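Local coordinates for protein salicylate 5-hydroxylase, large oxygenase component (Ralstonia sp., PDB 7C8Z) that forms the catalytic oxygenase component that hydroxylates salicylate at ring position 5 to give gentisate, using a Rieske [2Fe-2S] cluster and a mononuclear iron, at residues L59-Y64 with I88-S92; N66-Y70 with F327-I331; D98-N104 with S138-D142. One frame throughout, in Å; residues are numbered along the deposited sequence.

The three contacts illustrate how a Rieske oxygenase large subunit joins its two domains and how loops meet within the Rieske domain. Interactions 1 and 2 are adjoining, their centres about 10 Å apart, and touch where Leu62 O lies 3.1 Å from Pro328 CG; helix 52-63 runs from one contact into strand 69-73 of the other. Interaction 3 lies about 22 Å from either, centre to centre, at the turn between strands 91-97 and 103-107 of the same sheet, linking it to the cluster-bearing region. All lie away from the metal sites: the [2Fe-2S] pocket, which includes Cys110, His112, Cys130 and His133, and the iron bound by His243, His248 and Asp389.

Interaction 1 of 3, residues L59-Y64 with I88-S92; sequences LERLFY and IGERS
Tyr64 engages residues 88-92 with both its hydroxyl and a ring face. The backbone N of Glu90 donates to Tyr64 OH over 2.9 Å, from near the ring plane and close to straight at 163°, while Ile88 O lies in that plane at the ring edge, 3.2 Å from Tyr64 CE1. Arg91 comes over one face: its CD makes a CH-pi contact 3.6 Å from the ring centroid. A bend at chi3 (78°) then carries the guanidinium above the ring in a cation-pi contact, edge towards it, the two planes 80° apart. Leu59 O lies over the opposite face, towards the rim. The residues met by Tyr64 belong to a type II' turn from Ile88 to Arg91, closing a two-residue beta hairpin between strands 82-88 and 91-97 of the Rieske domain. Gly89 takes its positive-phi position and, lacking a side chain, lets Leu59 CD2 approach within 3.7 Å of Gly89 CA and Phe63 CD2 within 3.6 Å of Gly89 N. Farther out, Arg91 forms a salt bridge with Glu107, and the carboxylate of Glu90 accepts hydrogen bonds from Tyr55 and Gly348. Val29 of the second subunit packs on both Tyr64 and Arg91.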
loop_
_atom_site.group_PDB
_atom_site.type_symbol
_atom_site.label_atom_id
_atom_site.label_comp_id
_atom_site.label_asym_id
_atom_site.label_seq_id
_atom_site.Cartn_x
_atom_site.Cartn_y
_atom_site.Cartn_z
ATOM N N LEU A 59 -22.371 -8.881 -8.827
ATOM C CA LEU A 59 -22.836 -8.656 -7.463
ATOM C C LEU A 59 -24.351 -8.511 -7.418
ATOM O O LEU A 59 -25.014 -9.090 -6.550
ATOM C CB LEU A 59 -22.171 -7.413 -6.874
ATOM C CG LEU A 59 -20.691 -7.456 -6.479
ATOM C CD1 LEU A 59 -20.279 -6.110 -5.900
ATOM C CD2 LEU A 59 -20.405 -8.584 -5.496
ATOM N N GLU A 60 -24.920 -7.768 -8.369
ATOM C CA GLU A 60 -26.364 -7.534 -8.364
ATOM C C GLU A 60 -27.151 -8.818 -8.616
ATOM O O GLU A 60 -28.176 -9.057 -7.967
ATOM C CB GLU A 60 -26.733 -6.475 -9.404
ATOM C CG GLU A 60 -26.142 -5.093 -9.143
ATOM C CD GLU A 60 -27.054 -4.203 -8.313
ATOM O OE1 GLU A 60 -27.714 -4.716 -7.385
ATOM O OE2 GLU A 60 -27.117 -2.988 -8.592
ATOM N N ARG A 61 -26.685 -9.659 -9.547
ATOM C CA ARG A 61 -27.495 -10.756 -10.061
ATOM C C ARG A 61 -27.104 -12.138 -9.555
ATOM O O ARG A 61 -27.904 -13.069 -9.688
ATOM C CB ARG A 61 -27.448 -10.765 -11.594
ATOM C CG ARG A 61 -28.020 -9.506 -12.225
ATOM C CD ARG A 61 -28.144 -9.653 -13.727
ATOM N NE ARG A 61 -28.685 -8.450 -14.355
ATOM C CZ ARG A 61 -28.800 -8.284 -15.668
ATOM N NH1 ARG A 61 -28.411 -9.244 -16.495
ATOM N NH2 ARG A 61 -29.300 -7.160 -16.156
ATOM N N LEU A 62 -25.913 -12.306 -8.984
ATOM C CA LEU A 62 -25.488 -13.594 -8.452
ATOM C C LEU A 62 -25.341 -13.608 -6.942
ATOM O O LEU A 62 -25.490 -14.668 -6.332
ATOM C CB LEU A 62 -24.156 -14.024 -9.083
ATOM C CG LEU A 62 -24.172 -14.448 -10.557
ATOM C CD1 LEU A 62 -25.423 -15.237 -10.895
ATOM C CD2 LEU A 62 -24.044 -13.253 -11.480
ATOM N N PHE A 63 -25.060 -12.461 -6.326
ATOM C CA PHE A 63 -24.865 -12.369 -4.885
ATOM C C PHE A 63 -26.006 -11.689 -4.148
ATOM O O PHE A 63 -26.281 -12.046 -3.001
ATOM C CB PHE A 63 -23.568 -11.612 -4.574
ATOM C CG PHE A 63 -22.330 -12.382 -4.906
ATOM C CD1 PHE A 63 -21.831 -12.395 -6.198
ATOM C CD2 PHE A 63 -21.664 -13.095 -3.927
ATOM C CE1 PHE A 63 -20.688 -13.108 -6.506
ATOM C CE2 PHE A 63 -20.519 -13.808 -4.228
ATOM C CZ PHE A 63 -20.032 -13.816 -5.520
ATOM N N TYR A 64 -26.668 -10.717 -4.770
ATOM C CA TYR A 64 -27.700 -9.939 -4.105
ATOM C C TYR A 64 -29.110 -10.320 -4.530
ATOM O O TYR A 64 -30.068 -9.695 -4.067
ATOM C CB TYR A 64 -27.477 -8.444 -4.360
ATOM C CG TYR A 64 -26.119 -7.934 -3.933
ATOM C CD1 TYR A 64 -25.410 -8.550 -2.909
ATOM C CD2 TYR A 64 -25.547 -6.832 -4.550
ATOM C CE1 TYR A 64 -24.168 -8.084 -2.515
ATOM C CE2 TYR A 64 -24.305 -6.354 -4.161
ATOM C CZ TYR A 64 -23.619 -6.984 -3.142
ATOM O OH TYR A 64 -22.383 -6.512 -2.757
ATOM N N ILE A 88 -21.661 -10.756 2.294
ATOM C CA ILE A 88 -22.309 -11.331 1.121
ATOM C C ILE A 88 -22.008 -10.413 -0.054
ATOM O O ILE A 88 -22.424 -9.247 -0.058
ATOM C CB ILE A 88 -23.826 -11.499 1.306
ATOM C CG1 ILE A 88 -24.114 -12.588 2.342
ATOM C CG2 ILE A 88 -24.478 -11.846 -0.025
ATOM C CD1 ILE A 88 -25.583 -12.806 2.609
ATOM N N GLY A 89 -21.283 -10.930 -1.040
ATOM C CA GLY A 89 -20.748 -10.082 -2.081
ATOM C C GLY A 89 -19.769 -9.102 -1.476
ATOM O O GLY A 89 -18.683 -9.490 -1.041
ATOM N N GLU A 90 -20.148 -7.827 -1.419
ATOM C CA GLU A 90 -19.351 -6.817 -0.736
ATOM C C GLU A 90 -20.147 -6.114 0.352
ATOM O O GLU A 90 -19.766 -5.028 0.794
ATOM C CB GLU A 90 -18.808 -5.801 -1.737
ATOM C CG GLU A 90 -17.873 -6.418 -2.754
ATOM C CD GLU A 90 -17.073 -5.381 -3.500
ATOM O OE1 GLU A 90 -17.236 -4.182 -3.194
ATOM O OE2 GLU A 90 -16.271 -5.762 -4.376
ATOM N N ARG A 91 -21.232 -6.724 0.812
ATOM C CA ARG A 91 -22.118 -6.118 1.796
ATOM C C ARG A 91 -21.949 -6.840 3.125
ATOM O O ARG A 91 -22.198 -8.048 3.217
ATOM C CB ARG A 91 -23.570 -6.164 1.321
ATOM C CG ARG A 91 -23.837 -5.204 0.183
ATOM C CD ARG A 91 -25.164 -5.468 -0.484
ATOM N NE ARG A 91 -26.291 -4.953 0.279
ATOM C CZ ARG A 91 -27.552 -5.047 -0.125
ATOM N NH1 ARG A 91 -27.832 -5.637 -1.281
ATOM N NH2 ARG A 91 -28.530 -4.556 0.622
ATOM N N SER A 92 -21.504 -6.099 4.139
ATOM C CA SER A 92 -21.326 -6.663 5.469
ATOM C C SER A 92 -22.675 -7.009 6.090
ATOM O O SER A 92 -23.612 -6.202 6.059
ATOM C CB SER A 92 -20.577 -5.671 6.359
ATOM O OG SER A 92 -19.926 -6.336 7.428
#

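Interaction 2 of 3, residues N66-Y70 with F327-I331; sequences NHWCY and FPSVI
Tyr70 and Val330 meet because Tyr70 CG lies anti to its backbone N (chi1 176°) and Val330 CG2 is turned in the same sense on its own residue. The methyl thereby sits over one ring face, displaced towards the rim where Val330 CG2 is 3.6 Å from Tyr70 CG, a CH-pi contact inclined 26° from the ring normal. Next to the ring, Tyr70 CB packs on Val330 CB at 3.5 Å. The hydroxyl of Ser329 is aimed at the neighbouring backbone: Tyr70 N donates to Ser329 OG over 2.7 Å in an almost perfectly straight bond (177°). A side-chain oxygen thus serves an N-H of strand 69-73, an edge strand of the Rieske sheet within this chain. Pro328, after a cis peptide bond, lays its CD 4.0 Å from Cys69 SG and 4.2 Å from His67 CB. Ser329 and Val330 form a classic beta bulge at the start of strand 330-335. The contact therefore apposes strand 69-73 of the Rieske sheet and the catalytic-domain sheet. Strand 338-346 holds the far end of Tyr70 through Thr341 and His343, helix 427-440 supplies Tyr435 to His67, and helix 52-63 rests Phe63 on Pro328.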
loop_
_atom_site.group_PDB
_atom_site.type_symbol
_atom_site.label_atom_id
_atom_site.label_comp_id
_atom_site.label_asym_id
_atom_site.label_seq_id
_atom_site.Cartn_x
_atom_site.Cartn_y
_atom_site.Cartn_z
ATOM N N ASN A 66 -31.681 -13.836 -6.085
ATOM C CA ASN A 66 -31.961 -15.167 -6.625
ATOM C C ASN A 66 -30.942 -16.213 -6.189
ATOM O O ASN A 66 -30.838 -17.274 -6.813
ATOM C CB ASN A 66 -32.047 -15.140 -8.156
ATOM C CG ASN A 66 -33.243 -14.355 -8.658
ATOM O OD1 ASN A 66 -33.090 -13.329 -9.320
ATOM N ND2 ASN A 66 -34.446 -14.835 -8.344
ATOM N N HIS A 67 -30.190 -15.957 -5.120
ATOM C CA HIS A 67 -29.172 -16.907 -4.699
ATOM C C HIS A 67 -29.057 -16.908 -3.186
ATOM O O HIS A 67 -29.144 -15.858 -2.548
ATOM C CB HIS A 67 -27.809 -16.579 -5.315
ATOM C CG HIS A 67 -27.753 -16.790 -6.792
ATOM N ND1 HIS A 67 -28.078 -15.803 -7.696
ATOM C CD2 HIS A 67 -27.427 -17.881 -7.524
ATOM C CE1 HIS A 67 -27.949 -16.275 -8.923
ATOM N NE2 HIS A 67 -27.553 -17.533 -8.846
ATOM N N TRP A 68 -28.851 -18.096 -2.626
ATOM C CA TRP A 68 -28.453 -18.237 -1.236
ATOM C C TRP A 68 -26.937 -18.160 -1.177
ATOM O O TRP A 68 -26.247 -18.862 -1.923
ATOM C CB TRP A 68 -28.929 -19.563 -0.646
ATOM C CG TRP A 68 -30.408 -19.720 -0.562
ATOM C CD1 TRP A 68 -31.204 -20.396 -1.433
ATOM C CD2 TRP A 68 -31.271 -19.216 0.465
ATOM N NE1 TRP A 68 -32.513 -20.338 -1.020
ATOM C CE2 TRP A 68 -32.579 -19.620 0.144
ATOM C CE3 TRP A 68 -31.062 -18.461 1.622
ATOM C CZ2 TRP A 68 -33.676 -19.295 0.937
ATOM C CZ3 TRP A 68 -32.151 -18.139 2.409
ATOM C CH2 TRP A 68 -33.443 -18.554 2.062
ATOM N N CYS A 69 -26.423 -17.318 -0.295
ATOM C CA CYS A 69 -24.989 -17.171 -0.126
ATOM C C CYS A 69 -24.619 -17.575 1.292
ATOM O O CYS A 69 -25.383 -17.346 2.237
ATOM C CB CYS A 69 -24.537 -15.738 -0.409
ATOM S SG CYS A 69 -24.790 -15.231 -2.126
ATOM N N TYR A 70 -23.458 -18.200 1.425
ATOM C CA TYR A 70 -23.028 -18.765 2.696
ATOM C C TYR A 70 -22.733 -17.656 3.700
ATOM O O TYR A 70 -22.117 -16.640 3.364
ATOM C CB TYR A 70 -21.785 -19.628 2.471
ATOM C CG TYR A 70 -21.150 -20.206 3.712
ATOM C CD1 TYR A 70 -21.601 -21.402 4.252
ATOM C CD2 TYR A 70 -20.075 -19.574 4.328
ATOM C CE1 TYR A 70 -21.014 -21.941 5.376
ATOM C CE2 TYR A 70 -19.486 -20.106 5.457
ATOM C CZ TYR A 70 -19.959 -21.292 5.974
ATOM O OH TYR A 70 -19.384 -21.843 7.094
ATOM N N PHE A 327 -22.869 -22.237 -5.774
ATOM C CA PHE A 327 -22.711 -20.971 -6.472
ATOM C C PHE A 327 -23.531 -19.880 -5.788
ATOM O O PHE A 327 -24.682 -20.112 -5.412
ATOM C CB PHE A 327 -23.166 -21.133 -7.925
ATOM C CG PHE A 327 -22.448 -20.245 -8.905
ATOM C CD1 PHE A 327 -21.160 -20.543 -9.322
ATOM C CD2 PHE A 327 -23.076 -19.125 -9.430
ATOM C CE1 PHE A 327 -20.506 -19.736 -10.238
ATOM C CE2 PHE A 327 -22.429 -18.312 -10.340
ATOM C CZ PHE A 327 -21.141 -18.618 -10.746
ATOM N N PRO A 328 -22.988 -18.662 -5.661
ATOM C CA PRO A 328 -21.641 -18.332 -6.130
ATOM C C PRO A 328 -20.627 -18.205 -5.002
ATOM O O PRO A 328 -19.482 -17.828 -5.253
ATOM C CB PRO A 328 -21.850 -16.972 -6.785
ATOM C CG PRO A 328 -22.870 -16.315 -5.867
ATOM C CD PRO A 328 -23.716 -17.444 -5.263
ATOM N N SER A 329 -21.038 -18.524 -3.774
ATOM C CA SER A 329 -20.342 -18.012 -2.609
ATOM C C SER A 329 -19.470 -19.017 -1.875
ATOM O O SER A 329 -18.575 -18.589 -1.140
ATOM C CB SER A 329 -21.346 -17.423 -1.605
ATOM O OG SER A 329 -21.774 -18.398 -0.666
ATOM N N VAL A 330 -19.695 -20.327 -2.007
ATOM C CA VAL A 330 -19.023 -21.225 -1.075
ATOM C C VAL A 330 -18.610 -22.543 -1.711
ATOM O O VAL A 330 -19.167 -22.993 -2.716
ATOM C CB VAL A 330 -19.895 -21.487 0.178
ATOM C CG1 VAL A 330 -20.973 -22.521 -0.106
ATOM C CG2 VAL A 330 -19.026 -21.889 1.375
ATOM N N ILE A 331 -17.592 -23.144 -1.101
ATOM C CA ILE A 331 -17.167 -24.504 -1.383
ATOM C C ILE A 331 -17.270 -25.300 -0.091
ATOM O O ILE A 331 -16.830 -24.835 0.964
ATOM C CB ILE A 331 -15.728 -24.540 -1.923
ATOM C CG1 ILE A 331 -15.678 -23.922 -3.317
ATOM C CG2 ILE A 331 -15.191 -25.970 -1.932
ATOM C CD1 ILE A 331 -14.488 -23.024 -3.533
#

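Interaction 3 of 3, residues D98-N104 with S138-D142; sequences DPDGGIN and SLKGD
Leu139 meets both Pro99 and Asn104 from a type I turn that begins at Ser138, whose OG accepts from Lys140 N in an ST turn. Leu139 CD1 packs 3.8 Å from Pro99 CD, and the carbonyl O of Leu139 receives Asn104 ND2 over 2.6 Å, the donor standing above the carbonyl plane. That amide nitrogen also donates to Asp98 OD1 at 2.6 Å, straight (179°) and on the anti lone pair, so two acceptors fix the rotation of Asn104. Both segments are connections within the Rieske domain: the loop of residues 98-104 joins strands 91-97 and 103-107, while the loop of residues 138-142 follows strand 135-137 and leads into strand 143-145, just beyond the cluster pocket residue Trp135. Lys140 follows, its chain bent at chi3 and chi4 so that NZ ends beside the carboxylates of Asp98 and Asp100. Lys140 NZ makes a salt bridge with Asp98 OD1 at 2.9 Å, weak as a hydrogen bond, and another with Asp100 OD2 at 3.3 Å. Its charge probably eases the repulsion between those aspartates, each of which also forms an Asx turn. Gly141 then pairs through its backbone with Leu173, and Asp142 forms a salt bridge with Lys175.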
loop_
_atom_site.group_PDB
_atom_site.type_symbol
_atom_site.label_atom_id
_atom_site.label_comp_id
_atom_site.label_asym_id
_atom_site.label_seq_id
_atom_site.Cartn_x
_atom_site.Cartn_y
_atom_site.Cartn_z
ATOM N N ASP A 98 -30.849 -15.878 17.724
ATOM C CA ASP A 98 -31.948 -15.188 18.379
ATOM C C ASP A 98 -32.201 -15.793 19.755
ATOM O O ASP A 98 -31.936 -16.979 19.973
ATOM C CB ASP A 98 -33.215 -15.291 17.535
ATOM C CG ASP A 98 -34.226 -14.219 17.872
ATOM O OD1 ASP A 98 -34.130 -13.118 17.292
ATOM O OD2 ASP A 98 -35.111 -14.468 18.720
ATOM N N PRO A 99 -32.709 -14.994 20.710
ATOM C CA PRO A 99 -33.066 -15.546 22.026
ATOM C C PRO A 99 -34.008 -16.744 21.977
ATOM O O PRO A 99 -34.027 -17.546 22.914
ATOM C CB PRO A 99 -33.725 -14.354 22.728
ATOM C CG PRO A 99 -33.047 -13.168 22.143
ATOM C CD PRO A 99 -32.732 -13.517 20.710
ATOM N N ASP A 100 -34.789 -16.887 20.902
ATOM C CA ASP A 100 -35.686 -18.031 20.796
ATOM C C ASP A 100 -34.982 -19.298 20.330
ATOM O O ASP A 100 -35.528 -20.393 20.506
ATOM C CB ASP A 100 -36.849 -17.718 19.849
ATOM C CG ASP A 100 -36.389 -17.274 18.468
ATOM O OD1 ASP A 100 -35.389 -17.811 17.947
ATOM O OD2 ASP A 100 -37.044 -16.378 17.895
ATOM N N GLY A 101 -33.788 -19.179 19.756
ATOM C CA GLY A 101 -33.064 -20.318 19.231
ATOM C C GLY A 101 -32.873 -20.305 17.731
ATOM O O GLY A 101 -32.084 -21.110 17.223
ATOM N N GLY A 102 -33.563 -19.427 17.004
ATOM C CA GLY A 102 -33.370 -19.299 15.575
ATOM C C GLY A 102 -32.139 -18.468 15.248
ATOM O O GLY A 102 -31.363 -18.071 16.119
ATOM N N ILE A 103 -31.960 -18.206 13.953
ATOM C CA ILE A 103 -30.802 -17.469 13.457
ATOM C C ILE A 103 -31.288 -16.318 12.586
ATOM O O ILE A 103 -31.951 -16.546 11.570
ATOM C CB ILE A 103 -29.841 -18.376 12.673
ATOM C CG1 ILE A 103 -29.238 -19.421 13.608
ATOM C CG2 ILE A 103 -28.744 -17.550 12.006
ATOM C CD1 ILE A 103 -28.446 -20.478 12.894
ATOM N N ASN A 104 -30.953 -15.092 12.977
ATOM C CA ASN A 104 -31.244 -13.906 12.185
ATOM C C ASN A 104 -29.997 -13.454 11.437
ATOM O O ASN A 104 -28.871 -13.615 11.914
ATOM C CB ASN A 104 -31.747 -12.752 13.061
ATOM C CG ASN A 104 -32.652 -13.212 14.193
ATOM O OD1 ASN A 104 -33.368 -14.205 14.069
ATOM N ND2 ASN A 104 -32.636 -12.473 15.300
ATOM N N SER A 138 -33.303 -4.431 17.778
ATOM C CA SER A 138 -33.410 -5.812 18.226
ATOM C C SER A 138 -32.400 -6.698 17.489
ATOM O O SER A 138 -31.871 -6.349 16.430
ATOM C CB SER A 138 -34.827 -6.342 18.010
ATOM O OG SER A 138 -35.125 -6.489 16.632
ATOM N N LEU A 139 -32.178 -7.894 18.038
ATOM C CA LEU A 139 -31.356 -8.881 17.347
ATOM C C LEU A 139 -31.995 -9.385 16.059
ATOM O O LEU A 139 -31.363 -10.170 15.339
ATOM C CB LEU A 139 -31.052 -10.058 18.278
ATOM C CG LEU A 139 -30.126 -9.765 19.461
ATOM C CD1 LEU A 139 -29.963 -10.996 20.336
ATOM C CD2 LEU A 139 -28.765 -9.254 18.983
ATOM N N LYS A 140 -33.222 -8.962 15.755
ATOM C CA LYS A 140 -33.860 -9.255 14.480
ATOM C C LYS A 140 -33.761 -8.098 13.499
ATOM O O LYS A 140 -34.187 -8.245 12.347
ATOM C CB LYS A 140 -35.335 -9.615 14.692
ATOM C CG LYS A 140 -35.560 -10.829 15.580
ATOM C CD LYS A 140 -37.032 -11.210 15.630
ATOM C CE LYS A 140 -37.246 -12.619 15.112
ATOM N NZ LYS A 140 -36.728 -13.648 16.058
ATOM N N GLY A 141 -33.220 -6.954 13.926
ATOM C CA GLY A 141 -33.059 -5.800 13.069
ATOM C C GLY A 141 -34.099 -4.715 13.241
ATOM O O GLY A 141 -34.042 -3.711 12.521
ATOM N N ASP A 142 -35.039 -4.879 14.169
ATOM C CA ASP A 142 -36.105 -3.903 14.352
ATOM C C ASP A 142 -35.613 -2.734 15.199
ATOM O O ASP A 142 -35.064 -2.934 16.286
ATOM C CB ASP A 142 -37.315 -4.561 15.013
ATOM C CG ASP A 142 -37.872 -5.703 14.197
ATOM O OD1 ASP A 142 -38.094 -5.510 12.983
ATOM O OD2 ASP A 142 -38.093 -6.794 14.769
#